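Local structure of pantothenate kinase (Coxiella burnetii, 3TQC) at residues A114-S117 with D121-N124; Y135-L140 with K147-P152; P296-N299 with L303-E306. The protein catalyses the ATP-dependent phosphorylation of pantothenate to 4'-phosphopantothenate, the first step of coenzyme A biosynthesis. All blocks are in the same frame, centred on the assembly; numbering follows the deposited sequence.

Contact 1. Residues A114-S117 with D121-N124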
loop_
_atom_site.group_PDB
_atom_site.type_symbol
_atom_site.label_atom_id
_atom_site.label_comp_id
_atom_site.label_asym_id
_atom_site.label_seq_id
_atom_site.Cartn_x
_atom_site.Cartn_y
_atom_site.Cartn_z
ATOM N N ALA B 114 17.725 7.308 16.094
ATOM C CA ALA B 114 19.039 7.882 16.328
ATOM C C ALA B 114 19.890 7.905 15.057
ATOM O O ALA B 114 20.469 8.927 14.741
ATOM C CB ALA B 114 19.770 7.143 17.441
ATOM N N LEU B 115 19.939 6.793 14.331
ATOM C CA LEU B 115 20.793 6.676 13.153
ATOM C C LEU B 115 20.293 7.468 11.957
ATOM O O LEU B 115 21.073 8.137 11.300
ATOM C CB LEU B 115 20.955 5.211 12.741
ATOM C CG LEU B 115 21.769 4.342 13.705
ATOM C CD1 LEU B 115 21.831 2.892 13.184
ATOM C CD2 LEU B 115 23.140 4.897 13.885
ATOM N N LEU B 116 19.000 7.396 11.667
ATOM C CA LEU B 116 18.462 8.149 10.546
ATOM C C LEU B 116 18.686 9.648 10.705
ATOM O O LEU B 116 18.833 10.350 9.714
ATOM C CB LEU B 116 16.983 7.861 10.333
ATOM C CG LEU B 116 16.694 6.494 9.698
ATOM C CD1 LEU B 116 15.218 6.207 9.692
ATOM C CD2 LEU B 116 17.235 6.466 8.290
ATOM N N SER B 117 18.752 10.128 11.943
ATOM C CA SER B 117 18.860 11.545 12.205
ATOM C C SER B 117 20.262 12.097 11.890
ATOM O O SER B 117 20.428 13.297 11.777
ATOM C CB SER B 117 18.474 11.846 13.657
ATOM O OG SER B 117 19.567 11.699 14.529
ATOM N N ASP B 121 20.047 15.662 5.342
ATOM C CA ASP B 121 18.788 15.815 4.598
ATOM C C ASP B 121 17.573 15.471 5.436
ATOM O O ASP B 121 16.464 15.802 5.049
ATOM C CB ASP B 121 18.758 14.966 3.318
ATOM C CG ASP B 121 19.596 15.569 2.193
ATOM O OD1 ASP B 121 20.028 16.734 2.324
ATOM O OD2 ASP B 121 19.826 14.871 1.180
ATOM N N HIS B 122 17.765 14.794 6.561
ATOM C CA HIS B 122 16.636 14.415 7.384
ATOM C C HIS B 122 16.985 14.219 8.849
ATOM O O HIS B 122 16.790 13.154 9.405
ATOM C CB HIS B 122 15.935 13.198 6.786
ATOM C CG HIS B 122 16.842 12.066 6.444
ATOM N ND1 HIS B 122 17.419 11.256 7.401
ATOM C CD2 HIS B 122 17.237 11.577 5.246
ATOM C CE1 HIS B 122 18.147 10.331 6.803
ATOM N NE2 HIS B 122 18.056 10.503 5.497
ATOM N N PRO B 123 17.476 15.285 9.499
ATOM C CA PRO B 123 17.904 15.183 10.890
ATOM C C PRO B 123 16.748 15.067 11.871
ATOM O O PRO B 123 16.971 14.670 13.014
ATOM C CB PRO B 123 18.629 16.511 11.114
ATOM C CG PRO B 123 17.879 17.465 10.275
ATOM C CD PRO B 123 17.488 16.686 9.040
ATOM N N ASN B 124 15.537 15.428 11.443
ATOM C CA ASN B 124 14.388 15.443 12.345
ATOM C C ASN B 124 13.593 14.167 12.208
ATOM O O ASN B 124 12.898 13.958 11.215
ATOM C CB ASN B 124 13.520 16.668 12.098
ATOM C CG ASN B 124 14.233 17.946 12.465
ATOM O OD1 ASN B 124 14.986 17.977 13.434
ATOM N ND2 ASN B 124 14.011 19.007 11.690
#

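Contact 2. Residues Y135-L140 with K147-P152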
loop_
_atom_site.group_PDB
_atom_site.type_symbol
_atom_site.label_atom_id
_atom_site.label_comp_id
_atom_site.label_asym_id
_atom_site.label_seq_id
_atom_site.Cartn_x
_atom_site.Cartn_y
_atom_site.Cartn_z
ATOM N N TYR B 135 -7.415 1.653 23.038
ATOM C CA TYR B 135 -8.466 2.129 23.927
ATOM C C TYR B 135 -7.980 1.962 25.366
ATOM O O TYR B 135 -7.218 1.046 25.668
ATOM C CB TYR B 135 -9.777 1.346 23.728
ATOM C CG TYR B 135 -10.495 1.578 22.399
ATOM C CD1 TYR B 135 -10.939 2.845 22.027
ATOM C CD2 TYR B 135 -10.761 0.515 21.535
ATOM C CE1 TYR B 135 -11.603 3.054 20.818
ATOM C CE2 TYR B 135 -11.426 0.713 20.325
ATOM C CZ TYR B 135 -11.848 1.981 19.974
ATOM O OH TYR B 135 -12.519 2.163 18.781
ATOM N N SER B 136 -8.420 2.845 26.251
ATOM C CA SER B 136 -8.087 2.733 27.661
ATOM C C SER B 136 -8.607 1.422 28.228
ATOM O O SER B 136 -9.511 0.799 27.660
ATOM C CB SER B 136 -8.731 3.870 28.436
ATOM O OG SER B 136 -10.131 3.794 28.290
ATOM N N ASN B 137 -8.047 1.015 29.361
ATOM C CA ASN B 137 -8.502 -0.205 30.036
ATOM C C ASN B 137 -9.995 -0.144 30.350
ATOM O O ASN B 137 -10.712 -1.118 30.143
ATOM C CB ASN B 137 -7.697 -0.470 31.313
ATOM C CG ASN B 137 -6.285 -0.971 31.032
ATOM O OD1 ASN B 137 -5.948 -1.334 29.908
ATOM N ND2 ASN B 137 -5.453 -0.996 32.066
ATOM N N ALA B 138 -10.464 1.008 30.814
ATOM C CA ALA B 138 -11.876 1.173 31.147
ATOM C C ALA B 138 -12.781 0.904 29.932
ATOM O O ALA B 138 -13.796 0.224 30.060
ATOM C CB ALA B 138 -12.125 2.565 31.708
ATOM N N LYS B 139 -12.414 1.434 28.765
ATOM C CA LYS B 139 -13.180 1.175 27.535
ATOM C C LYS B 139 -13.086 -0.282 27.120
ATOM O O LYS B 139 -14.082 -0.875 26.711
ATOM C CB LYS B 139 -12.709 2.041 26.362
ATOM C CG LYS B 139 -13.194 3.486 26.391
ATOM C CD LYS B 139 -12.761 4.185 25.097
ATOM C CE LYS B 139 -12.680 5.706 25.225
ATOM N NZ LYS B 139 -11.934 6.303 24.056
ATOM N N LEU B 140 -11.887 -0.848 27.210
ATOM C CA LEU B 140 -11.677 -2.248 26.862
ATOM C C LEU B 140 -12.479 -3.159 27.773
ATOM O O LEU B 140 -12.989 -4.177 27.324
ATOM C CB LEU B 140 -10.194 -2.638 26.925
ATOM C CG LEU B 140 -9.240 -2.012 25.898
ATOM C CD1 LEU B 140 -7.809 -2.282 26.333
ATOM C CD2 LEU B 140 -9.491 -2.539 24.499
ATOM N N LYS B 147 -8.699 -8.992 27.358
ATOM C CA LYS B 147 -7.887 -10.156 26.987
ATOM C C LYS B 147 -7.443 -10.051 25.523
ATOM O O LYS B 147 -6.774 -10.944 25.004
ATOM C CB LYS B 147 -8.681 -11.455 27.237
ATOM C CG LYS B 147 -7.992 -12.474 28.177
ATOM C CD LYS B 147 -7.750 -11.920 29.592
ATOM C CE LYS B 147 -6.699 -12.745 30.393
ATOM N NZ LYS B 147 -6.910 -14.243 30.429
ATOM N N ARG B 148 -7.790 -8.941 24.876
ATOM C CA ARG B 148 -7.584 -8.757 23.451
ATOM C C ARG B 148 -6.801 -7.461 23.160
ATOM O O ARG B 148 -6.921 -6.872 22.095
ATOM C CB ARG B 148 -8.947 -8.718 22.764
ATOM C CG ARG B 148 -9.828 -9.948 23.042
ATOM C CD ARG B 148 -9.476 -11.136 22.147
ATOM N NE ARG B 148 -9.819 -10.880 20.745
ATOM C CZ ARG B 148 -9.869 -11.808 19.789
ATOM N NH1 ARG B 148 -9.609 -13.090 20.057
ATOM N NH2 ARG B 148 -10.199 -11.449 18.554
ATOM N N LYS B 149 -5.993 -7.031 24.119
ATOM C CA LYS B 149 -5.213 -5.821 23.983
ATOM C C LYS B 149 -4.182 -6.118 22.921
ATOM O O LYS B 149 -3.522 -7.138 22.989
ATOM C CB LYS B 149 -4.538 -5.488 25.312
ATOM C CG LYS B 149 -4.500 -4.014 25.667
ATOM C CD LYS B 149 -4.106 -3.839 27.123
ATOM C CE LYS B 149 -4.252 -2.413 27.585
ATOM N NZ LYS B 149 -3.655 -2.184 28.928
ATOM N N GLY B 150 -4.086 -5.260 21.909
ATOM C CA GLY B 150 -3.188 -5.491 20.789
ATOM C C GLY B 150 -3.879 -6.082 19.567
ATOM O O GLY B 150 -3.351 -6.004 18.457
ATOM N N PHE B 151 -5.046 -6.689 19.774
ATOM C CA PHE B 151 -5.869 -7.168 18.672
ATOM C C PHE B 151 -6.518 -5.951 18.013
ATOM O O PHE B 151 -6.623 -4.896 18.629
ATOM C CB PHE B 151 -6.942 -8.151 19.164
ATOM C CG PHE B 151 -6.406 -9.514 19.532
ATOM C CD1 PHE B 151 -6.716 -10.623 18.756
ATOM C CD2 PHE B 151 -5.608 -9.690 20.658
ATOM C CE1 PHE B 151 -6.230 -11.876 19.087
ATOM C CE2 PHE B 151 -5.129 -10.943 20.994
ATOM C CZ PHE B 151 -5.434 -12.034 20.206
ATOM N N PRO B 152 -6.949 -6.079 16.757
ATOM C CA PRO B 152 -7.399 -4.850 16.047
ATOM C C PRO B 152 -8.535 -4.109 16.758
ATOM O O PRO B 152 -8.567 -2.886 16.742
ATOM C CB PRO B 152 -7.891 -5.365 14.691
ATOM C CG PRO B 152 -7.244 -6.752 14.538
ATOM C CD PRO B 152 -6.994 -7.289 15.918
#

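Contact 3. Residues P296-N299 with L303-E306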
loop_
_atom_site.group_PDB
_atom_site.type_symbol
_atom_site.label_atom_id
_atom_site.label_comp_id
_atom_site.label_asym_id
_atom_site.label_seq_id
_atom_site.Cartn_x
_atom_site.Cartn_y
_atom_site.Cartn_z
ATOM N N PRO B 296 0.030 -12.779 9.223
ATOM C CA PRO B 296 -0.603 -12.843 7.920
ATOM C C PRO B 296 -0.290 -11.670 6.997
ATOM O O PRO B 296 -0.413 -11.802 5.795
ATOM C CB PRO B 296 -2.088 -12.851 8.267
ATOM C CG PRO B 296 -2.133 -13.527 9.569
ATOM C CD PRO B 296 -0.942 -13.037 10.303
ATOM N N TYR B 297 0.093 -10.531 7.559
ATOM C CA TYR B 297 0.375 -9.350 6.756
ATOM C C TYR B 297 1.875 -9.118 6.595
ATOM O O TYR B 297 2.278 -8.130 6.005
ATOM C CB TYR B 297 -0.339 -8.127 7.348
ATOM C CG TYR B 297 -1.827 -8.307 7.338
ATOM C CD1 TYR B 297 -2.552 -8.111 6.174
ATOM C CD2 TYR B 297 -2.516 -8.732 8.482
ATOM C CE1 TYR B 297 -3.940 -8.309 6.142
ATOM C CE2 TYR B 297 -3.898 -8.930 8.460
ATOM C CZ TYR B 297 -4.599 -8.717 7.288
ATOM O OH TYR B 297 -5.966 -8.909 7.252
ATOM N N LYS B 298 2.690 -10.065 7.056
ATOM C CA LYS B 298 4.149 -9.924 6.996
ATOM C C LYS B 298 4.635 -9.567 5.584
ATOM O O LYS B 298 5.528 -8.716 5.392
ATOM C CB LYS B 298 4.826 -11.226 7.466
ATOM C CG LYS B 298 6.345 -11.175 7.463
ATOM C CD LYS B 298 7.011 -12.509 7.825
ATOM C CE LYS B 298 6.823 -13.545 6.725
ATOM N NZ LYS B 298 7.919 -14.514 6.722
ATOM N N ASN B 299 4.052 -10.230 4.594
ATOM C CA ASN B 299 4.527 -10.088 3.231
ATOM C C ASN B 299 4.101 -8.771 2.602
ATOM O O ASN B 299 4.411 -8.516 1.446
ATOM C CB ASN B 299 4.110 -11.297 2.393
ATOM C CG ASN B 299 4.828 -12.575 2.832
ATOM O OD1 ASN B 299 5.882 -12.518 3.476
ATOM N ND2 ASN B 299 4.262 -13.728 2.494
ATOM N N LEU B 303 10.582 -4.504 3.722
ATOM C CA LEU B 303 11.802 -5.048 4.269
ATOM C C LEU B 303 11.454 -5.958 5.437
ATOM O O LEU B 303 10.678 -5.590 6.315
ATOM C CB LEU B 303 12.691 -3.899 4.733
ATOM C CG LEU B 303 14.132 -4.187 5.126
ATOM C CD1 LEU B 303 14.968 -2.943 4.864
ATOM C CD2 LEU B 303 14.219 -4.582 6.576
ATOM N N ILE B 304 11.996 -7.161 5.437
ATOM C CA ILE B 304 11.801 -8.043 6.568
ATOM C C ILE B 304 13.145 -8.311 7.190
ATOM O O ILE B 304 14.074 -8.715 6.510
ATOM C CB ILE B 304 11.109 -9.341 6.160
ATOM C CG1 ILE B 304 9.729 -9.023 5.569
ATOM C CG2 ILE B 304 10.972 -10.279 7.355
ATOM C CD1 ILE B 304 9.156 -10.149 4.759
ATOM N N LEU B 305 13.247 -8.029 8.481
ATOM C CA LEU B 305 14.436 -8.331 9.246
ATOM C C LEU B 305 14.113 -9.588 10.001
ATOM O O LEU B 305 13.134 -9.635 10.742
ATOM C CB LEU B 305 14.752 -7.229 10.241
ATOM C CG LEU B 305 15.049 -5.848 9.702
ATOM C CD1 LEU B 305 15.191 -4.876 10.881
ATOM C CD2 LEU B 305 16.304 -5.888 8.880
ATOM N N GLU B 306 14.916 -10.613 9.789
ATOM C CA GLU B 306 14.695 -11.904 10.403
ATOM C C GLU B 306 15.761 -12.108 11.487
ATOM O O GLU B 306 16.952 -12.104 11.209
ATOM C CB GLU B 306 14.744 -13.006 9.330
ATOM C CG GLU B 306 14.344 -14.383 9.826
ATOM C CD GLU B 306 14.401 -15.452 8.740
ATOM O OE1 GLU B 306 13.658 -15.348 7.738
ATOM O OE2 GLU B 306 15.189 -16.402 8.893
#

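Contact 1. Residues A114-S117 with D121-N124
His122 presents the edge of its imidazole to the backbone carbonyl of Leu116, with ND1 2.9 Å from Leu116 O. The N-H points well off the oxygen, at 117°, so this hydrogen bond is weak, and His122 CE1 lies almost as near the same Leu116 O, at 3.0 Å. Off the plane and beyond the CE1 corner, Leu116 CD2 comes to 4.2 Å from His122 CE1. Beside it the backbones meet closely: Pro123 CA makes a CA-H...O contact with Ser117 O at 3.3 Å, and Ser117 CB lies 3.3 Å from Pro123 O. A small serine suits so close an approach. The contact closes the turn that leads from helix 105-116, which follows the P-loop, into strand 125-129, an outer strand of this P-loop kinase's central sheet. With chi1 at 86°, Ser117 OG turns back along the helix and donates to Ala114 O at 2.9 Å; Lys42 also hydrogen-bonds this hydroxyl. Histidine serves its place because both ring nitrogens are used: NE2 is hydrogen-bonded to Ser67 of helix 52-84, which, with the ND1 bond, helps to set how the ring is turned, while Ile199 of the neighbouring strand packs against His122 and Leu116.

Contact 2. Residues Y135-L140 with K147-P152
Lys149 reaches out nearly straight from its loop and meets Asn137 and Leu140, crossing each side chain at about a right angle. Its tip, Lys149 NZ, donates to Asn137 OD1 over a short 2.6 Å, lying in the carbonyl plane on a lone pair. The aliphatic part of the lysine meets Leu140: CD1 of Leu140 sits 3.8 Å from both CG and CE of Lys149, so lysine suits a place apolar along its length and polar at its tip. Asn137 CG stands beside its own backbone N (chi1 -74°), which swings the amide to the lysine; its ND2 is held by Tyr184 O, fixing which end of the amide faces the ammonium. Lys149 NZ is gripped further by the hydroxyl of Tyr179 and by a cation-pi contact with Tyr184. Ser136 caps helix 137-142, its OG accepting a weak bond from Lys139 N. Lys149 lies near the nucleotide site without touching ADP. It springs from a type II beta turn in the connection between helices 137-142 and 157-168, closed by Phe151 N on Arg148 O at 3.0 Å, in which Gly150 takes the positive phi (99°) that this turn needs at its third position.

Contact 3. Residues P296-N299 with L303-E306
Ile304 lays the end of its longer branch across the base of the Lys298 side chain, the two crossing at about a right angle, with CD1 of Ile304 4.0 Å from Lys298 CG. The contact packs a 3-10 segment, which follows helix 271-294, against strand 303-307 of the central sheet of the P-loop kinase fold, a strand that runs between strands 229-234 and 313-319. Ile304 CD1 is also 4.0 Å from the backbone oxygen Lys298 O, and it comes to 4.2 Å from Asn299 OD1, so a single methyl touches two neighbouring residues of the 3-10 segment, Lys298 and Asn299. A beta-branched residue suits a strand, and here its long branch is the part that bridges to the turn. Lys298 suits a partly exposed border because its methylenes can pack on isoleucine while its amine goes elsewhere. Its CG lies anti to the backbone N (chi1 -179°), carrying the chain out toward the strand, and a bend at chi3 of 70° then turns the amine aside. That amine forms a long, weak ion pair with Asp234 at the end of strand 229-234, and Phe232 of the same strand also touches the lysine. Asn299 also packs on Val221 of the second subunit. The acid of Glu306 bears an opposite charge but does not touch the amine: Lys298 NZ and Glu306 OE1 remain 5.9 Å apart.

In the fold
Contacts 1, 2 and 3 follow one another along the chain without interleaving. Contacts 1 and 2 lie on opposite sides of the chain's centre, 33 Å between their centres; contact 3 is 24 Å from contact 1 and 25 Å from contact 2, again between centres. Contact 1 sits at the far end of the helix that starts at the P-loop and leads into outer strand 125-129; contact 3 includes strand 303-307, on the far side of strand 93-99. Both thus tie connecting segments to the nucleotide-binding sheet, and helix 52-84 packs on both. Contact 2 lies beyond the sheet, touched by helix 271-294, which leads on to contact 3, where the second subunit adjoins.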